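Local coordinates for protein vaginolysin (Gardnerella vaginalis, PDB 5IMY) that probably binds cholesterol in host membranes and lyses the cells by forming pores, as toxins of the cholesterol-dependent cytolysin family do, at residues Y169-A174 with A281-I286; V267-T272 with Q302-C307; N379-L384 with L466-T471; Y459-L464 with V483-K488. All coordinates share one frame; numbering follows the deposited sequence.

Contact 1 (Y169-A174 with A281-I286)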
loop_
_atom_site.group_PDB
_atom_site.type_symbol
_atom_site.label_atom_id
_atom_site.label_comp_id
_atom_site.label_asym_id
_atom_site.label_seq_id
_atom_site.Cartn_x
_atom_site.Cartn_y
_atom_site.Cartn_z
ATOM N N TYR A 169 19.759 24.803 -4.324
ATOM C CA TYR A 169 19.712 23.630 -5.180
ATOM C C TYR A 169 18.272 23.186 -5.365
ATOM O O TYR A 169 17.440 23.320 -4.464
ATOM C CB TYR A 169 20.554 22.476 -4.609
ATOM C CG TYR A 169 20.061 21.936 -3.283
ATOM C CD1 TYR A 169 19.069 20.967 -3.233
ATOM C CD2 TYR A 169 20.600 22.384 -2.085
ATOM C CE1 TYR A 169 18.619 20.468 -2.027
ATOM C CE2 TYR A 169 20.157 21.890 -0.873
ATOM C CZ TYR A 169 19.166 20.932 -0.852
ATOM O OH TYR A 169 18.717 20.433 0.349
ATOM N N ASP A 170 17.990 22.654 -6.550
ATOM C CA ASP A 170 16.689 22.098 -6.885
ATOM C C ASP A 170 16.880 20.654 -7.319
ATOM O O ASP A 170 17.704 20.368 -8.194
ATOM C CB ASP A 170 16.010 22.909 -7.991
ATOM C CG ASP A 170 15.783 24.354 -7.597
ATOM O OD1 ASP A 170 14.761 24.638 -6.939
ATOM O OD2 ASP A 170 16.627 25.207 -7.944
ATOM N N SER A 171 16.130 19.751 -6.699
ATOM C CA SER A 171 16.258 18.324 -6.941
ATOM C C SER A 171 15.016 17.795 -7.642
ATOM O O SER A 171 13.933 18.383 -7.573
ATOM C CB SER A 171 16.474 17.569 -5.626
ATOM O OG SER A 171 17.775 17.790 -5.113
ATOM N N ALA A 172 15.189 16.664 -8.322
ATOM C CA ALA A 172 14.073 15.985 -8.962
ATOM C C ALA A 172 14.519 14.591 -9.366
ATOM O O ALA A 172 15.663 14.397 -9.782
ATOM C CB ALA A 172 13.572 16.756 -10.188
ATOM N N SER A 173 13.612 13.629 -9.234
ATOM C CA SER A 173 13.882 12.277 -9.696
ATOM C C SER A 173 13.800 12.226 -11.216
ATOM O O SER A 173 12.897 12.807 -11.823
ATOM C CB SER A 173 12.884 11.299 -9.080
ATOM O OG SER A 173 13.503 10.067 -8.758
ATOM N N ALA A 174 14.755 11.537 -11.834
ATOM C CA ALA A 174 14.771 11.396 -13.286
ATOM C C ALA A 174 13.703 10.387 -13.689
ATOM O O ALA A 174 13.840 9.187 -13.428
ATOM C CB ALA A 174 16.151 10.965 -13.772
ATOM N N ALA A 281 18.596 9.960 1.315
ATOM C CA ALA A 281 20.035 9.812 1.503
ATOM C C ALA A 281 20.801 10.847 0.688
ATOM O O ALA A 281 21.715 11.503 1.200
ATOM C CB ALA A 281 20.472 8.396 1.124
ATOM N N VAL A 282 20.447 11.005 -0.588
ATOM C CA VAL A 282 21.117 11.992 -1.430
ATOM C C VAL A 282 20.865 13.396 -0.899
ATOM O O VAL A 282 21.789 14.210 -0.777
ATOM C CB VAL A 282 20.656 11.845 -2.894
ATOM C CG1 VAL A 282 20.986 13.099 -3.711
ATOM C CG2 VAL A 282 21.307 10.621 -3.520
ATOM N N GLU A 283 19.607 13.703 -0.575
ATOM C CA GLU A 283 19.281 15.028 -0.063
ATOM C C GLU A 283 19.994 15.294 1.258
ATOM O O GLU A 283 20.417 16.425 1.527
ATOM C CB GLU A 283 17.765 15.163 0.104
ATOM C CG GLU A 283 17.295 16.583 0.390
ATOM C CD GLU A 283 16.784 17.308 -0.843
ATOM O OE1 GLU A 283 16.928 16.775 -1.963
ATOM O OE2 GLU A 283 16.235 18.422 -0.689
ATOM N N ALA A 284 20.139 14.264 2.094
ATOM C CA ALA A 284 20.829 14.438 3.370
ATOM C C ALA A 284 22.307 14.737 3.161
ATOM O O ALA A 284 22.880 15.578 3.865
ATOM C CB ALA A 284 20.651 13.191 4.235
ATOM N N ALA A 285 22.943 14.061 2.204
ATOM C CA ALA A 285 24.343 14.341 1.902
ATOM C C ALA A 285 24.519 15.773 1.414
ATOM O O ALA A 285 25.391 16.504 1.896
ATOM C CB ALA A 285 24.863 13.346 0.863
ATOM N N ILE A 286 23.694 16.192 0.449
ATOM C CA ILE A 286 23.742 17.568 -0.045
ATOM C C ILE A 286 23.668 18.554 1.113
ATOM O O ILE A 286 24.356 19.582 1.120
ATOM C CB ILE A 286 22.607 17.806 -1.062
ATOM C CG1 ILE A 286 22.889 17.049 -2.361
ATOM C CG2 ILE A 286 22.425 19.303 -1.339
ATOM C CD1 ILE A 286 21.697 16.975 -3.293
#
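The apolar part of this contact is a CH-pi interaction between Ile286 and Tyr169. CG2 of Ile286 sits over one face of the Tyr169 ring, 3.6 Å from its centroid and 16° off the ring normal; its nearest ring atom is CE2, at 3.5 Å. The methyl can reach the ring because it lies anti to the backbone N of Ile286, while CG1 lies beside that N.

The polar part gathers on the carboxylate of Glu283, whose chain is bent by the turn about CB-CG (chi2 99°), bringing the carboxylate toward the strand. OE2 meets the Tyr169 ring at its edge, in plane, and accepts a weak hydrogen bond from Tyr169 OH at 3.4 Å. OE1 takes a second weak bond from Ser171 OG, also at 3.4 Å. Ring and carboxylate planes stand 73° apart.

Strand 166-173 pairs with strand 208-223 in the large antiparallel sheet, and helix 278-286 lies against it, axes 10.8 Å apart, so side chains alone join them. A chain of another protein packs an aromatic side chain on Glu283 and hydrogen-bonds Ser171 N through an acidic one. Two weak bonds, a weak ion pair to Lys287 and that packing suggest a carboxylate oriented by several weak partners.

Contact 2 (V267-T272 with Q302-C307). Unlike the reference sequence in segment 302-307: Cys307 (reference Thr).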
loop_
_atom_site.group_PDB
_atom_site.type_symbol
_atom_site.label_atom_id
_atom_site.label_comp_id
_atom_site.label_asym_id
_atom_site.label_seq_id
_atom_site.Cartn_x
_atom_site.Cartn_y
_atom_site.Cartn_z
ATOM N N VAL A 267 24.099 17.865 -11.578
ATOM C CA VAL A 267 24.653 16.649 -10.993
ATOM C C VAL A 267 23.628 15.533 -11.114
ATOM O O VAL A 267 22.449 15.727 -10.796
ATOM C CB VAL A 267 25.049 16.852 -9.519
ATOM C CG1 VAL A 267 25.729 15.602 -8.979
ATOM C CG2 VAL A 267 25.960 18.061 -9.374
ATOM N N LYS A 268 24.078 14.365 -11.566
ATOM C CA LYS A 268 23.253 13.166 -11.641
ATOM C C LYS A 268 23.733 12.176 -10.589
ATOM O O LYS A 268 24.879 11.715 -10.646
ATOM C CB LYS A 268 23.320 12.539 -13.034
ATOM C CG LYS A 268 22.556 11.219 -13.161
ATOM C CD LYS A 268 22.763 10.561 -14.522
ATOM C CE LYS A 268 24.179 10.022 -14.687
ATOM N NZ LYS A 268 24.398 9.398 -16.020
ATOM N N PHE A 269 22.866 11.861 -9.632
ATOM C CA PHE A 269 23.094 10.777 -8.687
ATOM C C PHE A 269 22.311 9.560 -9.151
ATOM O O PHE A 269 21.104 9.657 -9.393
ATOM C CB PHE A 269 22.642 11.150 -7.274
ATOM C CG PHE A 269 23.252 12.411 -6.744
ATOM C CD1 PHE A 269 24.344 12.361 -5.895
ATOM C CD2 PHE A 269 22.720 13.646 -7.073
ATOM C CE1 PHE A 269 24.903 13.520 -5.395
ATOM C CE2 PHE A 269 23.274 14.808 -6.574
ATOM C CZ PHE A 269 24.367 14.744 -5.735
ATOM N N ASP A 270 22.985 8.419 -9.273
ATOM C CA ASP A 270 22.282 7.176 -9.541
ATOM C C ASP A 270 22.963 6.030 -8.810
ATOM O O ASP A 270 24.159 6.079 -8.512
ATOM C CB ASP A 270 22.189 6.871 -11.050
ATOM C CG ASP A 270 23.544 6.679 -11.707
ATOM O OD1 ASP A 270 24.538 6.441 -10.993
ATOM O OD2 ASP A 270 23.612 6.754 -12.953
ATOM N N THR A 271 22.174 5.002 -8.514
ATOM C CA THR A 271 22.671 3.796 -7.875
ATOM C C THR A 271 21.864 2.618 -8.392
ATOM O O THR A 271 20.735 2.775 -8.865
ATOM C CB THR A 271 22.567 3.872 -6.345
ATOM O OG1 THR A 271 23.138 2.690 -5.767
ATOM C CG2 THR A 271 21.108 3.989 -5.905
ATOM N N THR A 272 22.458 1.434 -8.303
ATOM C CA THR A 272 21.736 0.210 -8.609
ATOM C C THR A 272 20.993 -0.334 -7.399
ATOM O O THR A 272 20.383 -1.404 -7.492
ATOM C CB THR A 272 22.700 -0.852 -9.160
ATOM O OG1 THR A 272 21.950 -1.913 -9.766
ATOM C CG2 THR A 272 23.586 -1.422 -8.058
ATOM N N GLN A 302 27.723 4.714 -0.478
ATOM C CA GLN A 302 28.892 4.036 -1.028
ATOM C C GLN A 302 28.616 3.441 -2.402
ATOM O O GLN A 302 29.556 2.989 -3.062
ATOM C CB GLN A 302 29.380 2.902 -0.114
ATOM C CG GLN A 302 29.271 3.137 1.383
ATOM C CD GLN A 302 30.180 4.242 1.888
ATOM O OE1 GLN A 302 29.742 5.135 2.611
ATOM N NE2 GLN A 302 31.455 4.174 1.529
ATOM N N ASN A 303 27.354 3.408 -2.830
ATOM C CA ASN A 303 26.970 2.848 -4.120
ATOM C C ASN A 303 26.358 3.890 -5.046
ATOM O O ASN A 303 25.746 3.523 -6.056
ATOM C CB ASN A 303 25.988 1.690 -3.920
ATOM C CG ASN A 303 26.670 0.339 -3.947
ATOM O OD1 ASN A 303 26.903 -0.229 -5.015
ATOM N ND2 ASN A 303 26.996 -0.184 -2.772
ATOM N N THR A 304 26.510 5.174 -4.735
ATOM C CA THR A 304 25.915 6.249 -5.518
ATOM C C THR A 304 26.972 6.805 -6.467
ATOM O O THR A 304 27.939 7.436 -6.029
ATOM C CB THR A 304 25.368 7.344 -4.604
ATOM O OG1 THR A 304 24.392 6.786 -3.717
ATOM C CG2 THR A 304 24.729 8.461 -5.421
ATOM N N SER A 305 26.788 6.562 -7.761
ATOM C CA SER A 305 27.616 7.215 -8.765
ATOM C C SER A 305 27.191 8.672 -8.906
ATOM O O SER A 305 26.004 8.998 -8.821
ATOM C CB SER A 305 27.492 6.498 -10.108
ATOM O OG SER A 305 28.623 6.733 -10.926
ATOM N N VAL A 306 28.168 9.550 -9.111
ATOM C CA VAL A 306 27.925 10.984 -9.231
ATOM C C VAL A 306 28.508 11.464 -10.551
ATOM O O VAL A 306 29.682 11.218 -10.846
ATOM C CB VAL A 306 28.523 11.765 -8.046
ATOM C CG1 VAL A 306 28.595 13.264 -8.350
ATOM C CG2 VAL A 306 27.688 11.531 -6.796
ATOM N N CYS A 307 27.685 12.153 -11.339
ATOM C CA CYS A 307 28.068 12.672 -12.646
ATOM C C CYS A 307 27.681 14.142 -12.691
ATOM O O CYS A 307 26.492 14.471 -12.634
ATOM C CB CYS A 307 27.382 11.874 -13.760
ATOM S SG CYS A 307 27.350 12.624 -15.410
#
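An antiparallel ladder, with Lys268 opposite Cys307, Phe269 opposite Val306 and Asp270 opposite Ser305, joins strand 263-271 to the short strand 305-311 of the large antiparallel sheet. The segment axes run nearly antiparallel, 162° between their directions. Lys268 and Cys307 form a hydrogen-bonded pair, with Lys268 N to Cys307 O at 2.6 Å and Cys307 N to Lys268 O at 2.9 Å. The other such pair has Asp270 N 3.1 Å from Ser305 O and Ser305 N 2.8 Å from Asp270 O. Phe269 and Val306 are the non-hydrogen-bonded pair between them.

Strand 305-311 pairs with the edge of strand 263-271 that is not bonded to strand 208-223. In related cytolysins a short strand in this place must swing aside before neighbouring monomers can pair, and the same is probable here. Cys307, a threonine in the reference sequence, is tied by a disulfide to Cys322.

On the face with Phe269, CD1 of its ring lies 3.6 Å from Val306 CG2, the two side chains running side by side, while Thr304 CG2 meets the ring at its edge. Val267 CG1 touches Val306 CG1 at 3.8 Å. Helix 326-335 covers this face through Ile326 and Leu329. On the other face Lys268 bends at chi3 (70°), which brings CE to 3.8 Å from Cys307 CB, and its NZ goes on to Leu195 O. Past the ladder, Thr271 OG1 donates to Asn303 O at 2.8 Å, from 60° above the carbonyl plane.

Contact 3 (N379-L384 with L466-T471)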
loop_
_atom_site.group_PDB
_atom_site.type_symbol
_atom_site.label_atom_id
_atom_site.label_comp_id
_atom_site.label_asym_id
_atom_site.label_seq_id
_atom_site.Cartn_x
_atom_site.Cartn_y
_atom_site.Cartn_z
ATOM N N ASN A 379 15.203 -12.392 1.224
ATOM C CA ASN A 379 14.729 -13.406 2.156
ATOM C C ASN A 379 15.865 -13.871 3.061
ATOM O O ASN A 379 17.042 -13.824 2.693
ATOM C CB ASN A 379 14.131 -14.591 1.395
ATOM C CG ASN A 379 15.105 -15.214 0.413
ATOM O OD1 ASN A 379 16.305 -14.940 0.446
ATOM N ND2 ASN A 379 14.588 -16.062 -0.470
ATOM N N GLY A 380 15.498 -14.324 4.265
ATOM C CA GLY A 380 16.455 -14.758 5.256
ATOM C C GLY A 380 16.232 -16.209 5.658
ATOM O O GLY A 380 15.218 -16.831 5.314
ATOM N N TYR A 381 17.198 -16.744 6.405
ATOM C CA TYR A 381 17.201 -18.145 6.798
ATOM C C TYR A 381 17.404 -18.275 8.302
ATOM O O TYR A 381 18.193 -17.536 8.897
ATOM C CB TYR A 381 18.303 -18.920 6.058
ATOM C CG TYR A 381 18.146 -18.929 4.553
ATOM C CD1 TYR A 381 17.479 -19.963 3.911
ATOM C CD2 TYR A 381 18.668 -17.904 3.773
ATOM C CE1 TYR A 381 17.337 -19.978 2.536
ATOM C CE2 TYR A 381 18.526 -17.910 2.396
ATOM C CZ TYR A 381 17.858 -18.949 1.784
ATOM O OH TYR A 381 17.712 -18.966 0.416
ATOM N N LEU A 382 16.688 -19.224 8.907
ATOM C CA LEU A 382 16.842 -19.571 10.317
ATOM C C LEU A 382 17.207 -21.044 10.416
ATOM O O LEU A 382 16.478 -21.899 9.903
ATOM C CB LEU A 382 15.561 -19.289 11.106
ATOM C CG LEU A 382 15.507 -19.887 12.517
ATOM C CD1 LEU A 382 16.591 -19.293 13.400
ATOM C CD2 LEU A 382 14.140 -19.686 13.145
ATOM N N THR A 383 18.318 -21.338 11.085
ATOM C CA THR A 383 18.806 -22.701 11.249
ATOM C C THR A 383 18.708 -23.106 12.713
ATOM O O THR A 383 19.154 -22.367 13.597
ATOM C CB THR A 383 20.253 -22.818 10.755
ATOM O OG1 THR A 383 20.280 -22.733 9.324
ATOM C CG2 THR A 383 20.898 -24.137 11.197
ATOM N N LEU A 384 18.125 -24.273 12.965
ATOM C CA LEU A 384 18.007 -24.828 14.308
ATOM C C LEU A 384 18.841 -26.098 14.396
ATOM O O LEU A 384 18.678 -27.008 13.579
ATOM C CB LEU A 384 16.549 -25.142 14.650
ATOM C CG LEU A 384 15.483 -24.119 14.257
ATOM C CD1 LEU A 384 14.106 -24.745 14.402
ATOM C CD2 LEU A 384 15.587 -22.856 15.094
ATOM N N LEU A 466 15.743 -9.322 11.272
ATOM C CA LEU A 466 15.851 -10.344 10.239
ATOM C C LEU A 466 17.193 -10.178 9.541
ATOM O O LEU A 466 17.416 -9.189 8.836
ATOM C CB LEU A 466 14.706 -10.248 9.235
ATOM C CG LEU A 466 14.269 -11.612 8.699
ATOM C CD1 LEU A 466 12.849 -11.859 9.117
ATOM C CD2 LEU A 466 14.418 -11.718 7.188
ATOM N N VAL A 467 18.078 -11.144 9.738
ATOM C CA VAL A 467 19.381 -11.138 9.116
ATOM C C VAL A 467 19.375 -12.123 7.953
ATOM O O VAL A 467 18.408 -12.843 7.721
ATOM C CB VAL A 467 20.504 -11.472 10.127
ATOM C CG1 VAL A 467 20.615 -10.379 11.176
ATOM C CG2 VAL A 467 20.256 -12.827 10.781
ATOM N N ARG A 468 20.477 -12.152 7.203
ATOM C CA ARG A 468 20.611 -13.116 6.118
ATOM C C ARG A 468 20.666 -14.541 6.650
ATOM O O ARG A 468 20.149 -15.461 6.007
ATOM C CB ARG A 468 21.854 -12.781 5.286
ATOM C CG ARG A 468 22.797 -13.943 4.961
ATOM C CD ARG A 468 22.229 -14.872 3.896
ATOM N NE ARG A 468 23.182 -15.072 2.807
ATOM C CZ ARG A 468 23.122 -16.063 1.924
ATOM N NH1 ARG A 468 22.155 -16.970 1.994
ATOM N NH2 ARG A 468 24.039 -16.155 0.970
ATOM N N GLN A 469 21.277 -14.742 7.816
ATOM C CA GLN A 469 21.427 -16.074 8.386
ATOM C C GLN A 469 21.417 -15.978 9.904
ATOM O O GLN A 469 22.155 -15.178 10.486
ATOM C CB GLN A 469 22.727 -16.733 7.913
ATOM C CG GLN A 469 23.018 -18.096 8.541
ATOM C CD GLN A 469 22.172 -19.207 7.952
ATOM O OE1 GLN A 469 21.202 -19.659 8.564
ATOM N NE2 GLN A 469 22.540 -19.659 6.760
ATOM N N ARG A 470 20.583 -16.803 10.530
ATOM C CA ARG A 470 20.538 -16.948 11.978
ATOM C C ARG A 470 20.517 -18.433 12.296
ATOM O O ARG A 470 19.687 -19.173 11.758
ATOM C CB ARG A 470 19.307 -16.243 12.565
ATOM C CG ARG A 470 18.958 -16.616 14.011
ATOM C CD ARG A 470 19.086 -15.435 14.956
ATOM N NE ARG A 470 18.433 -14.235 14.441
ATOM C CZ ARG A 470 18.639 -13.009 14.912
ATOM N NH1 ARG A 470 19.484 -12.810 15.916
ATOM N NH2 ARG A 470 18.000 -11.979 14.376
ATOM N N THR A 471 21.432 -18.869 13.156
ATOM C CA THR A 471 21.496 -20.261 13.577
ATOM C C THR A 471 21.600 -20.318 15.093
ATOM O O THR A 471 22.443 -19.639 15.688
ATOM C CB THR A 471 22.674 -21.003 12.926
ATOM O OG1 THR A 471 22.921 -22.226 13.631
ATOM C CG2 THR A 471 23.928 -20.157 12.929
#
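Tyr381 with Gln469, Leu382 with Arg470 and Thr383 with Thr471 are the three bridges of a parallel pairing, in which strands 380-384 and 469-471 run within 12° of each other. Three backbone bonds make the zigzag expected of parallel strands. Tyr381 N donates to Arg468 O at 3.2 Å, from well above the carbonyl plane (52°), the acceptor Arg468 lying just ahead of its strand. Further on, Arg470 N reaches Tyr381 O at 3.0 Å, and Thr383 N reaches Arg470 O at 2.6 Å. Before the first bridge, Gly380 CA passes 3.7 Å from Val467 O.

On the face with Tyr381 and Thr383, the chain of Gln469 is bent at chi2 (76°), which turns OE1 back over the strands to accept a bond from Thr383 OG1 at 3.3 Å. Beside it, Thr383 and Thr471 lie side by side, CG2 of the former 3.7 Å from OG1 of the latter. Arg468 runs alongside Tyr381, its NH1 3.8 Å from CE2 of the ring. On the other face Leu382 CD1 rests on the aliphatic start of Arg470, 3.6 Å from CG.

Strand 426-433 flanks the other side of strand 380-384, antiparallel to it. This parallel pair lies in the mixed sheet of the C-terminal beta-sandwich domain, the part with which cytolysins of this family are known to meet the membrane.

Contact 4 (Y459-L464 with V483-K488)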
loop_
_atom_site.group_PDB
_atom_site.type_symbol
_atom_site.label_atom_id
_atom_site.label_comp_id
_atom_site.label_asym_id
_atom_site.label_seq_id
_atom_site.Cartn_x
_atom_site.Cartn_y
_atom_site.Cartn_z
ATOM N N TYR A 459 16.487 -20.177 25.987
ATOM C CA TYR A 459 16.452 -19.204 24.899
ATOM C C TYR A 459 15.040 -18.730 24.570
ATOM O O TYR A 459 14.298 -19.415 23.861
ATOM C CB TYR A 459 17.092 -19.811 23.647
ATOM C CG TYR A 459 17.174 -18.858 22.479
ATOM C CD1 TYR A 459 18.318 -18.108 22.252
ATOM C CD2 TYR A 459 16.107 -18.707 21.602
ATOM C CE1 TYR A 459 18.400 -17.236 21.187
ATOM C CE2 TYR A 459 16.176 -17.837 20.537
ATOM C CZ TYR A 459 17.324 -17.104 20.333
ATOM O OH TYR A 459 17.391 -16.240 19.268
ATOM N N ASP A 460 14.664 -17.551 25.063
ATOM C CA ASP A 460 13.397 -16.913 24.708
ATOM C C ASP A 460 13.706 -15.499 24.236
ATOM O O ASP A 460 14.122 -14.654 25.035
ATOM C CB ASP A 460 12.431 -16.895 25.893
ATOM C CG ASP A 460 11.036 -16.440 25.503
ATOM O OD1 ASP A 460 10.859 -15.960 24.364
ATOM O OD2 ASP A 460 10.117 -16.556 26.340
ATOM N N ARG A 461 13.504 -15.240 22.945
ATOM C CA ARG A 461 13.825 -13.945 22.361
ATOM C C ARG A 461 12.733 -13.527 21.389
ATOM O O ARG A 461 12.119 -14.360 20.716
ATOM C CB ARG A 461 15.185 -13.975 21.651
ATOM C CG ARG A 461 16.273 -13.242 22.421
ATOM C CD ARG A 461 17.666 -13.747 22.087
ATOM N NE ARG A 461 18.271 -13.031 20.967
ATOM C CZ ARG A 461 18.798 -11.813 21.054
ATOM N NH1 ARG A 461 18.784 -11.159 22.209
ATOM N NH2 ARG A 461 19.332 -11.243 19.984
ATOM N N SER A 462 12.505 -12.216 21.320
ATOM C CA SER A 462 11.436 -11.642 20.517
ATOM C C SER A 462 11.946 -10.385 19.828
ATOM O O SER A 462 13.061 -9.920 20.080
ATOM C CB SER A 462 10.212 -11.309 21.377
ATOM O OG SER A 462 10.540 -10.347 22.365
ATOM N N ASP A 463 11.106 -9.838 18.944
ATOM C CA ASP A 463 11.388 -8.583 18.256
ATOM C C ASP A 463 12.835 -8.507 17.780
ATOM O O ASP A 463 13.469 -7.452 17.889
ATOM C CB ASP A 463 11.077 -7.397 19.175
ATOM C CG ASP A 463 9.600 -7.060 19.213
ATOM O OD1 ASP A 463 8.974 -7.004 18.134
ATOM O OD2 ASP A 463 9.066 -6.850 20.323
ATOM N N LEU A 464 13.379 -9.637 17.235
ATOM C CA LEU A 464 14.782 -9.587 16.851
ATOM C C LEU A 464 14.921 -9.462 15.337
ATOM O O LEU A 464 14.129 -10.047 14.588
ATOM C CB LEU A 464 15.533 -10.825 17.347
ATOM C CG LEU A 464 15.423 -12.176 16.637
ATOM C CD1 LEU A 464 16.419 -13.137 17.271
ATOM C CD2 LEU A 464 14.024 -12.758 16.709
ATOM N N VAL A 483 23.054 -23.073 25.040
ATOM C CA VAL A 483 22.520 -22.558 23.786
ATOM C C VAL A 483 23.422 -21.424 23.318
ATOM O O VAL A 483 24.122 -20.796 24.112
ATOM C CB VAL A 483 21.055 -22.079 23.951
ATOM C CG1 VAL A 483 20.979 -20.906 24.924
ATOM C CG2 VAL A 483 20.436 -21.721 22.605
ATOM N N ALA A 484 23.403 -21.160 22.010
ATOM C CA ALA A 484 24.261 -20.133 21.438
ATOM C C ALA A 484 23.624 -19.555 20.181
ATOM O O ALA A 484 22.830 -20.218 19.507
ATOM C CB ALA A 484 25.653 -20.692 21.121
ATOM N N GLU A 485 23.996 -18.311 19.871
ATOM C CA GLU A 485 23.466 -17.566 18.735
ATOM C C GLU A 485 24.622 -16.916 17.983
ATOM O O GLU A 485 25.599 -16.482 18.600
ATOM C CB GLU A 485 22.470 -16.498 19.203
ATOM C CG GLU A 485 21.229 -16.372 18.342
ATOM C CD GLU A 485 20.384 -15.174 18.724
ATOM O OE1 GLU A 485 20.877 -14.315 19.485
ATOM O OE2 GLU A 485 19.223 -15.094 18.271
ATOM N N THR A 486 24.504 -16.833 16.656
ATOM C CA THR A 486 25.644 -16.497 15.802
ATOM C C THR A 486 25.478 -15.221 14.991
ATOM O O THR A 486 26.436 -14.455 14.875
ATOM C CB THR A 486 25.923 -17.647 14.825
ATOM O OG1 THR A 486 24.858 -17.731 13.871
ATOM C CG2 THR A 486 26.047 -18.971 15.565
ATOM N N VAL A 487 24.295 -14.982 14.414
ATOM C CA VAL A 487 24.046 -13.948 13.402
ATOM C C VAL A 487 25.132 -13.940 12.326
ATOM O O VAL A 487 26.167 -14.600 12.457
ATOM C CB VAL A 487 23.876 -12.540 14.019
ATOM C CG1 VAL A 487 22.397 -12.245 14.234
ATOM C CG2 VAL A 487 24.631 -12.361 15.335
ATOM N N LYS A 488 24.889 -13.204 11.240
ATOM C CA LYS A 488 25.754 -13.261 10.067
ATOM C C LYS A 488 25.553 -12.004 9.230
ATOM O O LYS A 488 24.480 -11.394 9.253
ATOM C CB LYS A 488 25.455 -14.511 9.231
ATOM C CG LYS A 488 26.616 -15.019 8.390
ATOM C CD LYS A 488 26.386 -16.469 7.977
ATOM C CE LYS A 488 27.405 -16.952 6.958
ATOM N NZ LYS A 488 28.807 -16.710 7.391
#
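Glu485 carries the close part of this contact, with its carboxylate set among Tyr459, Arg461 and Leu464. OE2 approaches the hydroxyl end of Tyr459 at the ring edge. The modelled separation of Tyr459 OH and Glu485 OE2, 2.4 Å, is too short to be taken at face value, so the details of this hydrogen bond are doubtful. The carboxylate plane stands 78° from the ring plane. OE1 forms a salt bridge with Arg461 NE at 3.3 Å; the two side chains come from opposite directions, and guanidinium and carboxylate planes are almost perpendicular (86°). Leu464 CD1 adds an apolar neighbour 3.6 Å from Glu485 OE2. Tyr459 holds CG opposite its N (chi1 -177°), which sends the ring out toward the carboxylate of Glu485.

The rest is looser. Val483 CG2 only touches Tyr459 CB, at 4.0 Å. The backbones stay well apart, 7.0 Å between the CA atoms of Tyr459 and Val483, and no backbone hydrogen bond links them. Arg461 is exposed, so the salt bridge lies at the solvent margin of the group, and only 218 Å² is buried in all.

Strand 460-464 is an outermost strand of a four-stranded antiparallel sheet, next to strand 440-443, and turns a corner at Asp463. Strand 480-485 belongs to the mixed sheet beside strand 469-475, whose Ile472 touches Tyr459 and whose Arg470 makes a long, weak ion pair with Glu485. The contact therefore spans the two sheets of the C-terminal sandwich.

Contacts 1 and 2 form one cluster and contacts 3 and 4 another. In the first, the centres are 11 Å apart and the segments alternate along the chain; helix 278-286 is the next element after strand 263-271, and Val282 CG1 packs on Phe269 CD2 at 3.8 Å. Both contacts reach the large antiparallel sheet. The second cluster, with centres 10 Å apart, lies in the C-terminal sandwich, where strands 469-475 and 480-485 are sheet neighbours. Its segments alternate too, and both contacts follow the first cluster in sequence. Between clusters the nearest atoms are about 15 to 22 Å apart, so the large sheet and the sandwich, which in this family meets the membrane, are not joined through these contacts.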